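PDB 6IXO: myosin-2 from Saccharomyces cerevisiae, which transports organelles and proteins along polarised actin cables as a class V myosin, binding cargo receptors through its globular tail domain, the part modelled here. Local coordinates for residues 30-35 / 102-107; 50-55 / 108-113; 56-61 / 75-80; 394-399 / 404-409. All blocks are in the same frame, centred on the assembly; numbering follows the deposited sequence.

Interaction 1: residues 30-35 / 102-107; sequences GLLKGF and VFWLAN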
loop_
_atom_site.group_PDB
_atom_site.type_symbol
_atom_site.label_atom_id
_atom_site.label_comp_id
_atom_site.label_asym_id
_atom_site.label_seq_id
_atom_site.Cartn_x
_atom_site.Cartn_y
_atom_site.Cartn_z
ATOM N N GLY A 30 1.365 -23.622 10.060
ATOM C CA GLY A 30 0.246 -24.027 9.221
ATOM C C GLY A 30 -0.659 -22.870 8.806
ATOM O O GLY A 30 -0.957 -22.677 7.634
ATOM N N LEU A 31 -1.124 -22.097 9.776
ATOM C CA LEU A 31 -2.117 -21.076 9.476
ATOM C C LEU A 31 -1.462 -19.821 8.914
ATOM O O LEU A 31 -1.912 -19.245 7.915
ATOM C CB LEU A 31 -2.908 -20.717 10.739
ATOM C CG LEU A 31 -3.990 -19.652 10.523
ATOM C CD1 LEU A 31 -5.086 -20.177 9.632
ATOM C CD2 LEU A 31 -4.544 -19.192 11.859
ATOM N N LEU A 32 -0.406 -19.372 9.572
ATOM C CA LEU A 32 0.149 -18.087 9.185
ATOM C C LEU A 32 1.125 -18.234 7.991
ATOM O O LEU A 32 0.889 -17.655 6.935
ATOM C CB LEU A 32 0.839 -17.421 10.366
ATOM C CG LEU A 32 -0.079 -17.194 11.575
ATOM C CD1 LEU A 32 0.758 -16.587 12.685
ATOM C CD2 LEU A 32 -1.276 -16.291 11.239
ATOM N N LYS A 33 2.209 -18.985 8.142
ATOM C CA LYS A 33 3.161 -19.100 7.016
ATOM C C LYS A 33 2.502 -19.822 5.852
ATOM O O LYS A 33 2.887 -19.646 4.704
ATOM C CB LYS A 33 4.443 -19.840 7.423
ATOM C CG LYS A 33 5.269 -19.101 8.460
ATOM C CD LYS A 33 6.590 -19.825 8.692
ATOM C CE LYS A 33 7.299 -19.290 9.934
ATOM N NZ LYS A 33 8.622 -19.943 10.140
ATOM N N GLY A 34 1.468 -20.613 6.143
ATOM C CA GLY A 34 0.817 -21.413 5.121
ATOM C C GLY A 34 -0.419 -20.755 4.517
ATOM O O GLY A 34 -1.215 -21.424 3.858
ATOM N N PHE A 35 -0.610 -19.463 4.773
ATOM C CA PHE A 35 -1.784 -18.751 4.257
ATOM C C PHE A 35 -1.961 -18.909 2.725
ATOM O O PHE A 35 -0.973 -19.024 1.972
ATOM C CB PHE A 35 -1.697 -17.254 4.602
ATOM C CG PHE A 35 -0.772 -16.458 3.673
ATOM C CD1 PHE A 35 0.618 -16.489 3.837
ATOM C CD2 PHE A 35 -1.305 -15.670 2.658
ATOM C CE1 PHE A 35 1.473 -15.746 2.981
ATOM C CE2 PHE A 35 -0.451 -14.917 1.790
ATOM C CZ PHE A 35 0.938 -14.967 1.967
ATOM N N VAL A 102 -2.239 -7.137 0.698
ATOM C CA VAL A 102 -3.555 -6.614 1.058
ATOM C C VAL A 102 -4.252 -7.601 2.019
ATOM O O VAL A 102 -4.914 -7.206 3.000
ATOM C CB VAL A 102 -4.422 -6.387 -0.206
ATOM C CG1 VAL A 102 -5.833 -5.939 0.175
ATOM C CG2 VAL A 102 -3.721 -5.295 -1.155
ATOM N N PHE A 103 -4.077 -8.873 1.708
ATOM C CA PHE A 103 -4.587 -9.967 2.540
ATOM C C PHE A 103 -4.140 -9.768 3.983
ATOM O O PHE A 103 -4.957 -9.801 4.926
ATOM C CB PHE A 103 -4.065 -11.304 1.989
ATOM C CG PHE A 103 -4.489 -12.507 2.816
ATOM C CD1 PHE A 103 -5.725 -13.106 2.599
ATOM C CD2 PHE A 103 -3.617 -13.049 3.755
ATOM C CE1 PHE A 103 -6.121 -14.227 3.357
ATOM C CE2 PHE A 103 -4.001 -14.207 4.501
ATOM C CZ PHE A 103 -5.247 -14.771 4.280
ATOM N N TRP A 104 -2.834 -9.581 4.181
ATOM C CA TRP A 104 -2.327 -9.446 5.546
ATOM C C TRP A 104 -2.754 -8.128 6.183
ATOM O O TRP A 104 -3.016 -8.086 7.376
ATOM C CB TRP A 104 -0.793 -9.622 5.590
ATOM C CG TRP A 104 -0.481 -11.068 5.543
ATOM C CD1 TRP A 104 0.091 -11.760 4.532
ATOM C CD2 TRP A 104 -0.847 -12.033 6.539
ATOM N NE1 TRP A 104 0.144 -13.090 4.833
ATOM C CE2 TRP A 104 -0.441 -13.293 6.060
ATOM C CE3 TRP A 104 -1.476 -11.949 7.783
ATOM C CZ2 TRP A 104 -0.632 -14.460 6.785
ATOM C CZ3 TRP A 104 -1.697 -13.133 8.500
ATOM C CH2 TRP A 104 -1.264 -14.359 8.000
ATOM N N LEU A 105 -2.843 -7.053 5.401
ATOM C CA LEU A 105 -3.401 -5.814 5.944
ATOM C C LEU A 105 -4.822 -6.036 6.464
ATOM O O LEU A 105 -5.199 -5.519 7.529
ATOM C CB LEU A 105 -3.395 -4.700 4.863
ATOM C CG LEU A 105 -1.976 -4.155 4.513
ATOM C CD1 LEU A 105 -2.057 -3.179 3.289
ATOM C CD2 LEU A 105 -1.345 -3.455 5.714
ATOM N N ALA A 106 -5.632 -6.763 5.687
ATOM C CA ALA A 106 -7.023 -7.015 6.095
ATOM C C ALA A 106 -7.033 -7.786 7.430
ATOM O O ALA A 106 -7.813 -7.481 8.360
ATOM C CB ALA A 106 -7.747 -7.804 5.051
ATOM N N ASN A 107 -6.162 -8.786 7.516
ATOM C CA ASN A 107 -6.179 -9.671 8.687
ATOM C C ASN A 107 -5.681 -8.984 9.946
ATOM O O ASN A 107 -6.237 -9.154 11.044
ATOM C CB ASN A 107 -5.374 -10.939 8.396
ATOM C CG ASN A 107 -6.229 -11.978 7.743
ATOM O OD1 ASN A 107 -6.982 -12.728 8.425
ATOM N ND2 ASN A 107 -6.235 -11.975 6.407
#
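Phe35 carries CG between its backbone N and carbonyl carbon (chi1 79°), which swings the ring across. There Trp104 turns CG anti to its carbonyl carbon (chi1 -79°), and its indole end comes back to meet the phenylalanine. The pair is T-shaped: the pyrrole edge of Trp104 points at the face of Phe35, with NE1 3.3 Å above the phenyl plane, over its centre. Phe103 flanks Phe35 differently, its ring tilted only 23° from parallel but slid so far that the two scarcely overlap; Phe35 CD2 touches Phe103 CE2 at 3.6 Å. At the benzene end of the indole, Leu32 CD2 packs on Trp104 CH2 at 3.8 Å, while Leu32 O lies near the indole plane, 3.5 Å from Trp104 CZ2. Phe35 closes a type I beta turn begun at Leu32, so the cluster joins the turn beside helix 20-32 to helix 97-124. Trimming Phe35 to an alanine would probably strip the indole edge of the aromatic face it points at and open a gap beside Phe103. The geometry is consistent with the indole N-H being set against the pi cloud of Phe35, a polar group held within an aromatic cluster.

Interaction 2: residues 50-55 / 108-113; sequences DVVYPA and VRELYS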
loop_
_atom_site.group_PDB
_atom_site.type_symbol
_atom_site.label_atom_id
_atom_site.label_comp_id
_atom_site.label_asym_id
_atom_site.label_seq_id
_atom_site.Cartn_x
_atom_site.Cartn_y
_atom_site.Cartn_z
ATOM N N ASP A 50 -13.794 -15.400 4.033
ATOM C CA ASP A 50 -12.790 -15.968 3.119
ATOM C C ASP A 50 -11.495 -15.150 3.107
ATOM O O ASP A 50 -10.426 -15.651 2.757
ATOM C CB ASP A 50 -13.338 -16.047 1.687
ATOM C CG ASP A 50 -14.541 -16.977 1.557
ATOM O OD1 ASP A 50 -14.639 -17.950 2.342
ATOM O OD2 ASP A 50 -15.381 -16.728 0.658
ATOM N N VAL A 51 -11.607 -13.884 3.484
ATOM C CA VAL A 51 -10.486 -12.979 3.473
ATOM C C VAL A 51 -9.781 -12.979 4.828
ATOM O O VAL A 51 -8.566 -13.058 4.903
ATOM C CB VAL A 51 -10.922 -11.541 3.122
ATOM C CG1 VAL A 51 -9.727 -10.599 3.189
ATOM C CG2 VAL A 51 -11.559 -11.515 1.722
ATOM N N VAL A 52 -10.547 -12.902 5.910
ATOM C CA VAL A 52 -9.880 -12.774 7.195
ATOM C C VAL A 52 -9.952 -14.080 8.000
ATOM O O VAL A 52 -10.055 -14.036 9.216
ATOM C CB VAL A 52 -10.469 -11.572 7.998
ATOM C CG1 VAL A 52 -10.101 -10.209 7.250
ATOM C CG2 VAL A 52 -11.974 -11.708 8.206
ATOM N N TYR A 53 -9.865 -15.236 7.330
ATOM C CA TYR A 53 -10.013 -16.504 8.070
ATOM C C TYR A 53 -8.871 -16.690 9.110
ATOM O O TYR A 53 -9.134 -17.215 10.214
ATOM C CB TYR A 53 -10.119 -17.719 7.107
ATOM C CG TYR A 53 -8.837 -18.065 6.388
ATOM C CD1 TYR A 53 -7.893 -18.909 6.980
ATOM C CD2 TYR A 53 -8.550 -17.537 5.109
ATOM C CE1 TYR A 53 -6.706 -19.215 6.343
ATOM C CE2 TYR A 53 -7.361 -17.851 4.460
ATOM C CZ TYR A 53 -6.437 -18.682 5.081
ATOM O OH TYR A 53 -5.228 -18.996 4.458
ATOM N N PRO A 54 -7.633 -16.228 8.833
ATOM C CA PRO A 54 -6.625 -16.387 9.890
ATOM C C PRO A 54 -6.925 -15.539 11.103
ATOM O O PRO A 54 -6.848 -16.063 12.221
ATOM C CB PRO A 54 -5.318 -15.908 9.217
ATOM C CG PRO A 54 -5.570 -16.115 7.776
ATOM C CD PRO A 54 -6.985 -15.686 7.594
ATOM N N ALA A 55 -7.281 -14.276 10.901
ATOM C CA ALA A 55 -7.628 -13.448 12.054
ATOM C C ALA A 55 -8.787 -14.049 12.873
ATOM O O ALA A 55 -8.712 -14.047 14.095
ATOM C CB ALA A 55 -8.006 -12.049 11.626
ATOM N N VAL A 108 -4.641 -8.182 9.796
ATOM C CA VAL A 108 -4.112 -7.451 10.954
ATOM C C VAL A 108 -5.117 -6.377 11.364
ATOM O O VAL A 108 -5.325 -6.121 12.566
ATOM C CB VAL A 108 -2.718 -6.854 10.657
ATOM C CG1 VAL A 108 -2.295 -5.897 11.758
ATOM C CG2 VAL A 108 -1.692 -7.997 10.512
ATOM N N ARG A 109 -5.805 -5.778 10.385
ATOM C CA ARG A 109 -6.863 -4.831 10.761
ATOM C C ARG A 109 -7.967 -5.548 11.542
ATOM O O ARG A 109 -8.568 -4.981 12.477
ATOM C CB ARG A 109 -7.480 -4.145 9.529
ATOM C CG ARG A 109 -8.510 -3.085 9.902
ATOM C CD ARG A 109 -7.856 -1.968 10.729
ATOM N NE ARG A 109 -8.765 -0.825 10.931
ATOM C CZ ARG A 109 -8.455 0.245 11.675
ATOM N NH1 ARG A 109 -7.263 0.305 12.313
ATOM N NH2 ARG A 109 -9.348 1.230 11.810
ATOM N N GLU A 110 -8.271 -6.781 11.148
ATOM C CA GLU A 110 -9.357 -7.488 11.849
ATOM C C GLU A 110 -8.913 -7.807 13.297
ATOM O O GLU A 110 -9.689 -7.727 14.236
ATOM C CB GLU A 110 -9.713 -8.781 11.102
ATOM C CG GLU A 110 -10.844 -9.602 11.745
ATOM C CD GLU A 110 -12.208 -9.051 11.359
ATOM O OE1 GLU A 110 -12.256 -8.040 10.617
ATOM O OE2 GLU A 110 -13.213 -9.650 11.775
ATOM N N LEU A 111 -7.645 -8.165 13.462
ATOM C CA LEU A 111 -7.090 -8.479 14.780
ATOM C C LEU A 111 -7.080 -7.239 15.663
ATOM O O LEU A 111 -7.448 -7.276 16.837
ATOM C CB LEU A 111 -5.669 -9.010 14.645
ATOM C CG LEU A 111 -5.535 -10.438 14.122
ATOM C CD1 LEU A 111 -4.069 -10.776 13.747
ATOM C CD2 LEU A 111 -6.096 -11.436 15.192
ATOM N N TYR A 112 -6.633 -6.130 15.094
ATOM C CA TYR A 112 -6.526 -4.911 15.873
ATOM C C TYR A 112 -7.912 -4.494 16.298
ATOM O O TYR A 112 -8.160 -4.136 17.450
ATOM C CB TYR A 112 -5.810 -3.806 15.053
ATOM C CG TYR A 112 -5.810 -2.467 15.773
ATOM C CD1 TYR A 112 -4.960 -2.240 16.859
ATOM C CD2 TYR A 112 -6.684 -1.452 15.399
ATOM C CE1 TYR A 112 -4.986 -1.029 17.559
ATOM C CE2 TYR A 112 -6.694 -0.218 16.068
ATOM C CZ TYR A 112 -5.851 -0.018 17.158
ATOM O OH TYR A 112 -5.849 1.202 17.818
ATOM N N SER A 113 -8.853 -4.614 15.370
ATOM C CA SER A 113 -10.217 -4.222 15.650
ATOM C C SER A 113 -10.809 -5.100 16.757
ATOM O O SER A 113 -11.581 -4.638 17.596
ATOM C CB SER A 113 -11.070 -4.300 14.370
ATOM O OG SER A 113 -10.489 -3.451 13.345
#
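Glu110 presents one face of its carboxylate to Val52, whose CG2 stands almost squarely over Glu110 CD at 4.1 Å. The ring of Tyr53 stands apart from helix 97-124, with Pro54 CD over one face and Asp50 O at its edge, both neighbours from its own segment. Ala55 makes the close approach between the backbones: its CA lies 5.7 Å from that of Leu111, a separation that a small methyl tolerates well. That methyl, Ala55 CB, rests on the aliphatic root of the glutamate, 3.7 Å from Glu110 CB, and touches Leu111 CG at 3.9 Å. Leu111 bends its end over the alanine, so that CD2 sits 3.9 Å from Ala55 O. The chain of Glu110 leaves with CG anti to the backbone N and then bends at chi2 (82°), which lays the methylenes on Ala55 and carries the charge past it to a salt bridge with Arg56 NE. A buried carboxylate thus has its countercharge from the helix against which its stem packs. Val52 occupies the N-cap position of helix 53-67, and Asn107 donates to Val51 O and accepts from Ala55 N, so its amide bridges the junction between helix 48-51 and helix 53-67. Close helix-on-helix packing through an alanine, with the start of one helix laid against the middle of helix 97-124, joins two elements of the all-helical globular tail.

Interaction 3: residues 56-61 / 75-80; sequences RILIIV and ESFLAQ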
loop_
_atom_site.group_PDB
_atom_site.type_symbol
_atom_site.label_atom_id
_atom_site.label_comp_id
_atom_site.label_asym_id
_atom_site.label_seq_id
_atom_site.Cartn_x
_atom_site.Cartn_y
_atom_site.Cartn_z
ATOM N N ARG A 56 -9.832 -14.557 12.210
ATOM C CA ARG A 56 -10.999 -15.041 12.959
ATOM C C ARG A 56 -10.590 -16.251 13.764
ATOM O O ARG A 56 -11.002 -16.418 14.911
ATOM C CB ARG A 56 -12.180 -15.396 12.023
ATOM C CG ARG A 56 -12.682 -14.249 11.158
ATOM C CD ARG A 56 -13.726 -13.419 11.853
ATOM N NE ARG A 56 -14.163 -12.244 11.087
ATOM C CZ ARG A 56 -15.167 -12.232 10.209
ATOM N NH1 ARG A 56 -15.483 -11.101 9.570
ATOM N NH2 ARG A 56 -15.854 -13.338 9.961
ATOM N N ILE A 57 -9.776 -17.118 13.174
ATOM C CA ILE A 57 -9.305 -18.281 13.937
ATOM C C ILE A 57 -8.479 -17.869 15.176
ATOM O O ILE A 57 -8.687 -18.381 16.278
ATOM C CB ILE A 57 -8.494 -19.210 13.036
ATOM C CG1 ILE A 57 -9.454 -19.862 12.049
ATOM C CG2 ILE A 57 -7.778 -20.263 13.870
ATOM C CD1 ILE A 57 -8.777 -20.655 10.917
ATOM N N LEU A 58 -7.547 -16.938 14.985
ATOM C CA LEU A 58 -6.734 -16.411 16.077
ATOM C C LEU A 58 -7.592 -15.812 17.178
ATOM O O LEU A 58 -7.320 -16.002 18.358
ATOM C CB LEU A 58 -5.768 -15.335 15.548
ATOM C CG LEU A 58 -4.678 -15.826 14.595
ATOM C CD1 LEU A 58 -3.857 -14.627 14.034
ATOM C CD2 LEU A 58 -3.763 -16.805 15.286
ATOM N N ILE A 59 -8.612 -15.070 16.771
ATOM C CA ILE A 59 -9.538 -14.442 17.713
ATOM C C ILE A 59 -10.256 -15.488 18.570
ATOM O O ILE A 59 -10.431 -15.314 19.793
ATOM C CB ILE A 59 -10.568 -13.546 16.943
ATOM C CG1 ILE A 59 -9.856 -12.269 16.445
ATOM C CG2 ILE A 59 -11.767 -13.179 17.827
ATOM C CD1 ILE A 59 -10.629 -11.523 15.314
ATOM N N ILE A 60 -10.658 -16.594 17.959
ATOM C CA ILE A 60 -11.357 -17.623 18.739
ATOM C C ILE A 60 -10.413 -18.226 19.778
ATOM O O ILE A 60 -10.753 -18.341 20.964
ATOM C CB ILE A 60 -11.913 -18.712 17.836
ATOM C CG1 ILE A 60 -13.065 -18.124 17.023
ATOM C CG2 ILE A 60 -12.379 -19.915 18.667
ATOM C CD1 ILE A 60 -13.382 -18.865 15.756
ATOM N N VAL A 61 -9.229 -18.610 19.321
ATOM C CA VAL A 61 -8.213 -19.193 20.186
ATOM C C VAL A 61 -7.866 -18.246 21.314
ATOM O O VAL A 61 -7.859 -18.643 22.475
ATOM C CB VAL A 61 -6.920 -19.528 19.420
ATOM C CG1 VAL A 61 -5.793 -19.852 20.403
ATOM C CG2 VAL A 61 -7.162 -20.664 18.453
ATOM N N GLU A 75 0.062 -14.820 26.088
ATOM C CA GLU A 75 1.184 -13.938 25.831
ATOM C C GLU A 75 2.225 -14.616 24.925
ATOM O O GLU A 75 2.713 -14.012 23.966
ATOM C CB GLU A 75 1.804 -13.484 27.144
ATOM C CG GLU A 75 1.994 -11.974 27.190
ATOM C CD GLU A 75 2.779 -11.511 28.405
ATOM O OE1 GLU A 75 3.569 -10.546 28.266
ATOM O OE2 GLU A 75 2.607 -12.109 29.493
ATOM N N SER A 76 2.533 -15.876 25.230
ATOM C CA SER A 76 3.391 -16.727 24.404
ATOM C C SER A 76 2.875 -16.850 22.968
ATOM O O SER A 76 3.595 -16.592 21.986
ATOM C CB SER A 76 3.499 -18.116 25.044
ATOM O OG SER A 76 3.853 -19.113 24.105
ATOM N N PHE A 77 1.611 -17.239 22.866
ATOM C CA PHE A 77 0.910 -17.351 21.594
ATOM C C PHE A 77 0.971 -16.040 20.773
ATOM O O PHE A 77 1.300 -16.046 19.582
ATOM C CB PHE A 77 -0.522 -17.767 21.904
ATOM C CG PHE A 77 -1.476 -17.722 20.737
ATOM C CD1 PHE A 77 -1.517 -18.757 19.808
ATOM C CD2 PHE A 77 -2.403 -16.693 20.637
ATOM C CE1 PHE A 77 -2.436 -18.748 18.785
ATOM C CE2 PHE A 77 -3.336 -16.679 19.627
ATOM C CZ PHE A 77 -3.351 -17.712 18.694
ATOM N N LEU A 78 0.684 -14.920 21.427
ATOM C CA LEU A 78 0.633 -13.624 20.746
ATOM C C LEU A 78 1.998 -13.172 20.246
ATOM O O LEU A 78 2.108 -12.644 19.143
ATOM C CB LEU A 78 0.071 -12.556 21.677
ATOM C CG LEU A 78 -1.403 -12.700 21.969
ATOM C CD1 LEU A 78 -1.787 -11.841 23.192
ATOM C CD2 LEU A 78 -2.220 -12.376 20.773
ATOM N N ALA A 79 3.031 -13.348 21.066
ATOM C CA ALA A 79 4.373 -12.983 20.642
ATOM C C ALA A 79 4.764 -13.746 19.380
ATOM O O ALA A 79 5.366 -13.179 18.474
ATOM C CB ALA A 79 5.366 -13.246 21.740
ATOM N N GLN A 80 4.421 -15.029 19.324
ATOM C CA GLN A 80 4.650 -15.827 18.122
ATOM C C GLN A 80 3.852 -15.330 16.923
ATOM O O GLN A 80 4.379 -15.264 15.790
ATOM C CB GLN A 80 4.291 -17.283 18.374
ATOM C CG GLN A 80 5.272 -17.997 19.263
ATOM C CD GLN A 80 6.236 -18.829 18.466
ATOM O OE1 GLN A 80 6.753 -18.392 17.432
ATOM N NE2 GLN A 80 6.468 -20.054 18.925
#
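Val61 and Phe77 meet in a CH-pi contact: the methyl CG1 of Val61 stands over one face of the Phe77 ring, 4.0 Å from its centroid and 26° off the ring normal. It is displaced toward the rim, and comes within 3.7 Å of Phe77 CZ. Valine suits the place because its short branch sets CG1, anti to the backbone N, on the ring face. Phe77 reaches across because its own CG takes the same anti position (chi1 171°), extending the ring away from its helix. The two segments belong to helix 53-67 and helix 71-90, consecutive helices joined by a short turn into a helical hairpin, and Phe77 bridges them. Ordinary apolar packing supplies the rest, with Leu58 CD2 touching Phe77 CZ at 3.6 Å in an oblique approach. Leu58 and Val61 lie three residues apart, nearly one helical turn, and so both reach the far end of the phenyl ring. Replacing Phe77 with a serine would probably leave Leu58 CD2 and Val61 CG1 facing a gap between the two helices. Helix 20-32 adds Asn24 and Ile27 against the same ring, and Ile27 also touches Leu58.

Interaction 4: residues 394-399 / 404-409; sequences AYIPAW and STKRIV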
loop_
_atom_site.group_PDB
_atom_site.type_symbol
_atom_site.label_atom_id
_atom_site.label_comp_id
_atom_site.label_asym_id
_atom_site.label_seq_id
_atom_site.Cartn_x
_atom_site.Cartn_y
_atom_site.Cartn_z
ATOM N N ALA A 394 -17.876 -19.679 14.661
ATOM C CA ALA A 394 -16.563 -20.309 14.601
ATOM C C ALA A 394 -16.373 -21.049 13.283
ATOM O O ALA A 394 -17.061 -22.041 13.027
ATOM C CB ALA A 394 -16.388 -21.266 15.783
ATOM N N TYR A 395 -15.438 -20.573 12.455
ATOM C CA TYR A 395 -15.194 -21.168 11.139
ATOM C C TYR A 395 -13.721 -21.344 10.811
ATOM O O TYR A 395 -12.920 -20.458 11.065
ATOM C CB TYR A 395 -15.834 -20.316 10.050
ATOM C CG TYR A 395 -15.342 -20.607 8.642
ATOM C CD1 TYR A 395 -15.630 -21.816 8.006
ATOM C CD2 TYR A 395 -14.632 -19.657 7.928
ATOM C CE1 TYR A 395 -15.197 -22.074 6.696
ATOM C CE2 TYR A 395 -14.202 -19.904 6.627
ATOM C CZ TYR A 395 -14.483 -21.113 6.016
ATOM O OH TYR A 395 -14.039 -21.345 4.724
ATOM N N ILE A 396 -13.379 -22.488 10.222
ATOM C CA ILE A 396 -12.015 -22.754 9.771
ATOM C C ILE A 396 -12.059 -23.530 8.456
ATOM O O ILE A 396 -12.670 -24.584 8.398
ATOM C CB ILE A 396 -11.193 -23.521 10.857
ATOM C CG1 ILE A 396 -10.034 -24.282 10.233
ATOM C CG2 ILE A 396 -12.042 -24.537 11.634
ATOM C CD1 ILE A 396 -9.228 -25.015 11.288
ATOM N N PRO A 397 -11.432 -22.997 7.388
ATOM C CA PRO A 397 -11.531 -23.557 6.027
ATOM C C PRO A 397 -11.146 -25.030 5.873
ATOM O O PRO A 397 -10.640 -25.634 6.808
ATOM C CB PRO A 397 -10.566 -22.686 5.219
ATOM C CG PRO A 397 -10.549 -21.387 5.944
ATOM C CD PRO A 397 -10.655 -21.741 7.400
ATOM N N ALA A 398 -11.351 -25.560 4.667
ATOM C CA ALA A 398 -11.353 -27.002 4.406
ATOM C C ALA A 398 -10.017 -27.528 3.934
ATOM O O ALA A 398 -9.630 -28.649 4.248
ATOM C CB ALA A 398 -12.414 -27.342 3.373
ATOM N N TRP A 399 -9.303 -26.727 3.166
ATOM C CA TRP A 399 -7.995 -27.153 2.741
ATOM C C TRP A 399 -7.019 -27.140 3.929
ATOM O O TRP A 399 -5.924 -27.706 3.831
ATOM C CB TRP A 399 -7.505 -26.287 1.580
ATOM C CG TRP A 399 -7.410 -24.857 1.947
ATOM C CD1 TRP A 399 -8.392 -23.911 1.852
ATOM C CD2 TRP A 399 -6.276 -24.208 2.507
ATOM N NE1 TRP A 399 -7.930 -22.699 2.310
ATOM C CE2 TRP A 399 -6.632 -22.855 2.720
ATOM C CE3 TRP A 399 -4.991 -24.635 2.851
ATOM C CZ2 TRP A 399 -5.751 -21.930 3.266
ATOM C CZ3 TRP A 399 -4.111 -23.706 3.392
ATOM C CH2 TRP A 399 -4.500 -22.373 3.597
ATOM N N SER A 404 -5.320 -29.564 16.131
ATOM C CA SER A 404 -5.697 -28.997 17.426
ATOM C C SER A 404 -6.553 -27.758 17.240
ATOM O O SER A 404 -7.558 -27.538 17.917
ATOM C CB SER A 404 -4.449 -28.643 18.246
ATOM O OG SER A 404 -3.886 -29.819 18.786
ATOM N N THR A 405 -6.146 -26.939 16.283
ATOM C CA THR A 405 -6.826 -25.689 16.075
ATOM C C THR A 405 -8.244 -25.960 15.655
ATOM O O THR A 405 -9.173 -25.319 16.135
ATOM C CB THR A 405 -6.108 -24.832 14.984
ATOM O OG1 THR A 405 -4.775 -24.565 15.408
ATOM C CG2 THR A 405 -6.823 -23.546 14.817
ATOM N N LYS A 406 -8.408 -26.923 14.753
ATOM C CA LYS A 406 -9.733 -27.297 14.269
ATOM C C LYS A 406 -10.587 -27.897 15.403
ATOM O O LYS A 406 -11.814 -27.694 15.474
ATOM C CB LYS A 406 -9.611 -28.288 13.114
ATOM C CG LYS A 406 -10.923 -28.923 12.678
ATOM C CD LYS A 406 -10.774 -29.582 11.315
ATOM C CE LYS A 406 -11.703 -30.776 11.133
ATOM N NZ LYS A 406 -13.090 -30.494 11.599
ATOM N N ARG A 407 -9.951 -28.636 16.300
ATOM C CA ARG A 407 -10.779 -29.233 17.382
ATOM C C ARG A 407 -11.280 -28.120 18.306
ATOM O O ARG A 407 -12.437 -28.121 18.739
ATOM C CB ARG A 407 -9.982 -30.260 18.156
ATOM C CG ARG A 407 -10.794 -30.880 19.299
ATOM C CD ARG A 407 -12.046 -31.587 18.771
ATOM N NE ARG A 407 -12.708 -32.380 19.818
ATOM C CZ ARG A 407 -13.943 -32.841 19.707
ATOM N NH1 ARG A 407 -14.635 -32.610 18.597
ATOM N NH2 ARG A 407 -14.482 -33.547 20.692
ATOM N N ILE A 408 -10.406 -27.147 18.577
ATOM C CA ILE A 408 -10.794 -26.006 19.406
ATOM C C ILE A 408 -11.985 -25.290 18.770
ATOM O O ILE A 408 -13.010 -25.039 19.412
ATOM C CB ILE A 408 -9.630 -25.011 19.590
ATOM C CG1 ILE A 408 -8.515 -25.610 20.462
ATOM C CG2 ILE A 408 -10.119 -23.709 20.196
ATOM C CD1 ILE A 408 -7.203 -24.798 20.439
ATOM N N VAL A 409 -11.856 -24.964 17.493
ATOM C CA VAL A 409 -12.941 -24.279 16.826
ATOM C C VAL A 409 -14.218 -25.101 16.830
ATOM O O VAL A 409 -15.294 -24.555 17.081
ATOM C CB VAL A 409 -12.534 -23.890 15.376
ATOM C CG1 VAL A 409 -13.716 -23.352 14.638
ATOM C CG2 VAL A 409 -11.442 -22.853 15.435
#
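A loop whose residues 394-396 are extended, leading into the C-terminal helix 403-415, folds back along that helix and packs on its flank. Val409 is the hub. Its CG1, anti to the backbone N (chi1 172°), stands between two partners, 3.6 Å from Ala394 CB and equally 3.6 Å from Ile396 CG2. Because Tyr395 is extended, the CB atoms of its neighbours Ala394 and Ile396 both face the helix while its own faces away, and Tyr395 N lies 3.9 Å from Val409 CG1. The small methyl of Ala394 fits where the backbones come near, its CA being 5.8 Å from that of Val409. Ile396 divides its branches between two turns of the helix: CG2 goes to Val409, and CD1, at the end of the other branch, lies 3.8 Å from Lys406 CB. The isoleucine and lysine chains cross at about a right angle, so the stem of Lys406 supplies hydrocarbon to the contact. Its ammonium end bends aside at chi4 (45°) to a salt bridge with Asp410, one turn further along the helix. Helix 53-67 lies close by: Ile57 packs on both Ile396 and Thr405, and Ile60 packs on Ala394. Glu26 of helix 20-32 accepts from the backbone N of Ser404 and of Thr405 at the start of helix 403-415, while Ile408 of that helix packs on helix 6-18 through Leu13, Leu16 and Leu17.

In the fold
All four contacts lie on the same side of the chain's centre, their centres 8 to 15 Å apart, interactions 1 and 2 being nearest. Those two share helix 97-124 and cross along the chain, whereas interactions 2 and 3 share helix 53-67. Interaction 3 is nested within the loops closed by both 1 and 2; interaction 4 follows in series near the C-terminus. Asn107 ties 1 to 2, the Glu110–Arg56 salt bridge ties 2 to 3, and Ile57 packs the C-terminal residues of 4 on the helix of 3. The tail domain's C-terminal residues are thereby fastened onto helices from near its beginning, so the two ends of its chain pack together in one part of the helical fold.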